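Local coordinates for uncharacterized protein PA0076 (Pseudomonas aeruginosa PAO1, PDB 2QNU) that is of unknown molecular function but, as a TagF-family protein, is probably associated with the type VI secretion system, at residues A63-M77 with P88-L101. Sequence-based numbering, arbitrary orientation.
Sequences APGLLGGEAVTGVVM and PLTVACLLPANADL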
loop_
_atom_site.group_PDB
_atom_site.type_symbol
_atom_site.label_atom_id
_atom_site.label_comp_id
_atom_site.label_asym_id
_atom_site.label_seq_id
_atom_site.Cartn_x
_atom_site.Cartn_y
_atom_site.Cartn_z
ATOM N N ALA B 63 8.397 2.840 9.596
ATOM C CA ALA B 63 8.544 4.148 8.883
ATOM C C ALA B 63 9.406 5.164 9.628
ATOM O O ALA B 63 9.515 5.134 10.872
ATOM C CB ALA B 63 7.166 4.753 8.609
ATOM N N PRO B 64 10.001 6.103 8.876
ATOM C CA PRO B 64 10.731 7.207 9.489
ATOM C C PRO B 64 9.853 8.038 10.384
ATOM O O PRO B 64 8.684 8.211 10.096
ATOM C CB PRO B 64 11.177 8.071 8.291
ATOM C CG PRO B 64 11.184 7.119 7.117
ATOM C CD PRO B 64 9.995 6.195 7.406
ATOM N N GLY B 65 10.411 8.500 11.484
ATOM C CA GLY B 65 9.717 9.399 12.407
ATOM C C GLY B 65 8.817 8.743 13.440
ATOM O O GLY B 65 8.210 9.421 14.271
ATOM N N LEU B 66 8.687 7.433 13.391
ATOM C CA LEU B 66 7.919 6.733 14.443
ATOM C C LEU B 66 8.806 6.428 15.647
ATOM O O LEU B 66 8.330 6.238 16.764
ATOM C CB LEU B 66 7.316 5.465 13.904
ATOM C CG LEU B 66 6.277 5.544 12.805
ATOM C CD1 LEU B 66 5.834 4.129 12.543
ATOM C CD2 LEU B 66 5.107 6.429 13.183
ATOM N N LEU B 67 10.098 6.367 15.407
ATOM C CA LEU B 67 11.069 6.236 16.460
ATOM C C LEU B 67 11.923 7.489 16.411
ATOM O O LEU B 67 11.487 8.547 16.912
ATOM C CB LEU B 67 11.851 4.917 16.255
ATOM C CG LEU B 67 10.868 3.737 16.540
ATOM C CD1 LEU B 67 11.226 2.412 15.887
ATOM C CD2 LEU B 67 10.675 3.575 18.023
ATOM N N GLY B 68 13.104 7.397 15.807
ATOM C CA GLY B 68 13.817 8.581 15.323
ATOM C C GLY B 68 13.487 8.802 13.866
ATOM O O GLY B 68 12.543 8.238 13.344
ATOM N N GLY B 69 14.300 9.597 13.189
ATOM C CA GLY B 69 13.972 10.073 11.852
ATOM C C GLY B 69 14.417 9.173 10.724
ATOM O O GLY B 69 14.116 9.423 9.543
ATOM N N GLU B 70 15.174 8.143 11.056
ATOM C CA GLU B 70 15.461 7.112 10.072
ATOM C C GLU B 70 14.364 6.043 10.089
ATOM O O GLU B 70 13.636 5.839 11.104
ATOM C CB GLU B 70 16.815 6.458 10.336
ATOM C CG GLU B 70 18.026 7.192 9.786
ATOM C CD GLU B 70 18.523 8.291 10.715
ATOM O OE1 GLU B 70 18.622 8.011 11.935
ATOM O OE2 GLU B 70 18.833 9.433 10.226
ATOM N N ALA B 71 14.251 5.355 8.958
ATOM C CA ALA B 71 13.495 4.149 8.927
ATOM C C ALA B 71 14.320 3.037 9.632
ATOM O O ALA B 71 15.576 3.119 9.777
ATOM C CB ALA B 71 13.155 3.765 7.522
ATOM N N VAL B 72 13.611 1.995 10.040
ATOM C CA VAL B 72 14.262 0.905 10.710
ATOM C C VAL B 72 13.642 -0.425 10.294
ATOM O O VAL B 72 12.398 -0.579 10.121
ATOM C CB VAL B 72 14.434 1.205 12.250
ATOM C CG1 VAL B 72 13.185 1.703 12.865
ATOM C CG2 VAL B 72 15.036 0.018 13.058
ATOM N N THR B 73 14.549 -1.370 10.070
ATOM C CA THR B 73 14.169 -2.745 9.779
ATOM C C THR B 73 15.006 -3.709 10.631
ATOM O O THR B 73 16.088 -3.363 11.087
ATOM C CB THR B 73 14.315 -3.067 8.311
ATOM O OG1 THR B 73 13.699 -4.319 8.035
ATOM C CG2 THR B 73 15.766 -3.106 7.883
ATOM N N GLY B 74 14.454 -4.893 10.886
ATOM C CA GLY B 74 15.143 -5.826 11.752
ATOM C C GLY B 74 14.317 -6.996 12.196
ATOM O O GLY B 74 13.326 -7.350 11.561
ATOM N N VAL B 75 14.793 -7.622 13.258
ATOM C CA VAL B 75 14.090 -8.736 13.878
ATOM C C VAL B 75 14.189 -8.592 15.391
ATOM O O VAL B 75 15.203 -8.181 15.896
ATOM C CB VAL B 75 14.625 -10.112 13.439
ATOM C CG1 VAL B 75 13.723 -11.235 14.014
ATOM C CG2 VAL B 75 14.707 -10.234 11.927
ATOM N N VAL B 76 13.109 -8.892 16.100
ATOM C CA VAL B 76 13.130 -8.838 17.562
ATOM C C VAL B 76 12.696 -10.199 18.090
ATOM O O VAL B 76 11.822 -10.845 17.510
ATOM C CB VAL B 76 12.220 -7.748 18.176
ATOM C CG1 VAL B 76 10.783 -7.811 17.657
ATOM C CG2 VAL B 76 12.197 -7.852 19.697
HETATM N N MSE B 77 13.365 -10.649 19.160
HETATM C CA MSE B 77 13.121 -11.959 19.796
HETATM C C MSE B 77 13.012 -11.861 21.305
HETATM O O MSE B 77 13.809 -11.197 21.898
HETATM C CB MSE B 77 14.339 -12.870 19.493
HETATM C CG MSE B 77 14.196 -14.288 20.101
HETATM SE SE MSE B 77 15.897 -15.359 19.901
HETATM C CE MSE B 77 16.882 -14.512 21.271
ATOM N N PRO B 88 13.364 -8.229 25.411
ATOM C CA PRO B 88 13.706 -8.699 24.066
ATOM C C PRO B 88 15.103 -8.336 23.602
ATOM O O PRO B 88 15.734 -7.453 24.129
ATOM C CB PRO B 88 12.669 -8.002 23.183
ATOM C CG PRO B 88 11.528 -7.834 24.025
ATOM C CD PRO B 88 12.083 -7.509 25.408
ATOM N N LEU B 89 15.562 -9.049 22.600
ATOM C CA LEU B 89 16.838 -8.725 21.925
ATOM C C LEU B 89 16.482 -8.375 20.495
ATOM O O LEU B 89 15.769 -9.102 19.803
ATOM C CB LEU B 89 17.756 -9.939 21.919
ATOM C CG LEU B 89 19.119 -9.832 21.176
ATOM C CD1 LEU B 89 19.993 -8.814 21.841
ATOM C CD2 LEU B 89 19.783 -11.165 21.245
ATOM N N THR B 90 16.997 -7.262 20.042
ATOM C CA THR B 90 16.676 -6.784 18.727
ATOM C C THR B 90 17.951 -6.610 17.969
ATOM O O THR B 90 18.877 -6.076 18.512
ATOM C CB THR B 90 15.954 -5.379 18.829
ATOM O OG1 THR B 90 14.845 -5.495 19.698
ATOM C CG2 THR B 90 15.473 -4.903 17.480
ATOM N N VAL B 91 17.965 -7.068 16.726
ATOM C CA VAL B 91 18.957 -6.633 15.731
ATOM C C VAL B 91 18.232 -5.693 14.731
ATOM O O VAL B 91 17.164 -6.040 14.181
ATOM C CB VAL B 91 19.539 -7.837 15.012
ATOM C CG1 VAL B 91 20.443 -7.422 13.821
ATOM C CG2 VAL B 91 20.282 -8.727 16.031
ATOM N N ALA B 92 18.811 -4.509 14.533
ATOM C CA ALA B 92 18.177 -3.426 13.745
ATOM C C ALA B 92 19.159 -2.760 12.794
ATOM O O ALA B 92 20.302 -2.490 13.150
ATOM C CB ALA B 92 17.618 -2.392 14.661
ATOM N N CYS B 93 18.690 -2.531 11.572
ATOM C CA CYS B 93 19.400 -1.696 10.624
ATOM C C CYS B 93 18.629 -0.387 10.374
ATOM O O CYS B 93 17.482 -0.387 9.937
ATOM C CB CYS B 93 19.561 -2.461 9.334
ATOM S SG CYS B 93 20.406 -1.524 8.168
ATOM N N LEU B 94 19.282 0.726 10.638
ATOM C CA LEU B 94 18.713 2.036 10.385
ATOM C C LEU B 94 18.880 2.448 8.918
ATOM O O LEU B 94 19.930 2.394 8.422
ATOM C CB LEU B 94 19.408 3.041 11.269
ATOM C CG LEU B 94 18.592 3.518 12.462
ATOM C CD1 LEU B 94 18.759 2.586 13.611
ATOM C CD2 LEU B 94 19.042 4.963 12.827
ATOM N N LEU B 95 17.821 2.826 8.238
ATOM C CA LEU B 95 17.908 3.158 6.825
ATOM C C LEU B 95 17.618 4.658 6.606
ATOM O O LEU B 95 17.012 5.329 7.479
ATOM C CB LEU B 95 16.895 2.344 6.034
ATOM C CG LEU B 95 17.033 0.823 6.087
ATOM C CD1 LEU B 95 15.669 0.201 5.886
ATOM C CD2 LEU B 95 18.052 0.362 5.027
ATOM N N PRO B 96 18.039 5.194 5.448
ATOM C CA PRO B 96 17.652 6.573 5.101
ATOM C C PRO B 96 16.144 6.776 5.163
ATOM O O PRO B 96 15.370 5.862 4.805
ATOM C CB PRO B 96 18.139 6.707 3.664
ATOM C CG PRO B 96 19.331 5.814 3.623
ATOM C CD PRO B 96 18.920 4.620 4.414
ATOM N N ALA B 97 15.725 7.952 5.600
ATOM C CA ALA B 97 14.309 8.247 5.661
ATOM C C ALA B 97 13.619 8.100 4.288
ATOM O O ALA B 97 12.395 7.993 4.224
ATOM C CB ALA B 97 14.082 9.643 6.230
ATOM N N ASN B 98 14.381 8.061 3.201
ATOM C CA ASN B 98 13.769 7.805 1.909
ATOM C C ASN B 98 13.922 6.404 1.382
ATOM O O ASN B 98 13.790 6.215 0.179
ATOM C CB ASN B 98 14.358 8.749 0.858
ATOM C CG ASN B 98 15.792 8.434 0.547
ATOM O OD1 ASN B 98 16.408 7.635 1.225
ATOM N ND2 ASN B 98 16.337 9.077 -0.476
ATOM N N ALA B 99 14.242 5.420 2.233
ATOM C CA ALA B 99 14.465 4.062 1.725
ATOM C C ALA B 99 13.140 3.394 1.403
ATOM O O ALA B 99 12.121 3.789 1.954
ATOM C CB ALA B 99 15.249 3.240 2.730
ATOM N N ASP B 100 13.174 2.416 0.491
ATOM C CA ASP B 100 11.987 1.697 0.020
ATOM C C ASP B 100 11.664 0.461 0.893
ATOM O O ASP B 100 12.076 -0.672 0.636
ATOM C CB ASP B 100 12.167 1.330 -1.454
ATOM C CG ASP B 100 11.131 0.309 -1.975
ATOM O OD1 ASP B 100 9.899 0.454 -1.750
ATOM O OD2 ASP B 100 11.591 -0.649 -2.677
ATOM N N LEU B 101 10.870 0.719 1.921
ATOM C CA LEU B 101 10.405 -0.304 2.815
ATOM C C LEU B 101 9.500 -1.335 2.158
ATOM O O LEU B 101 9.351 -2.478 2.672
ATOM C CB LEU B 101 9.727 0.348 3.979
ATOM C CG LEU B 101 10.612 1.210 4.844
ATOM C CD1 LEU B 101 9.797 1.685 6.035
ATOM C CD2 LEU B 101 11.859 0.449 5.291
#
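The P88 ring runs alongside the V76 side chain, and its CB is 3.5 Å from V76 CG2. L89 then opens strand 89-95, which runs antiparallel to strand 71-77 at 153° as the other arm of a beta hairpin. L89 and M77 exchange two backbone hydrogen bonds, and so do V91 with V75 and C93 with T73. T90 sets OG1 3.5 Å from V76 CG2. That hydroxyl is hydrogen-bonded to W29 NE1 of helix 23-44. V91 and L89 turn to the other face, against L119 of helix 110-121. A92 pairs with G74, where V91 O comes 3.2 Å from G74 CA. With V72 CG1 set between N and the carbonyl carbon (chi1 48°), CG2 is the branch that meets A92 CB. C93 CB sits by T73 CG2, while T73 OG1 is hydrogen-bonded to F60 O in the neighbouring strand 58-62. L94 crosses E70, with its CD2 3.2 Å from E70 OE1, a contact of methyl with carboxylate. L95 reaches T73 CG2 with CD1 at 3.9 Å. Its N-H gives A71 O a bond of 2.7 Å from above the carbonyl plane, and the return bond from A71 N is weak. Past the strand, A97 CB touches G69 O and P64 CB. L101 packs CD1 on A63 CA and CD2 on A71 CB. Eight backbone hydrogen bonds, one of them weak, join the strands. The buried T90 and T73 hydroxyls are satisfied from outside the hairpin, linking it to helix 23-44 and strand 58-62.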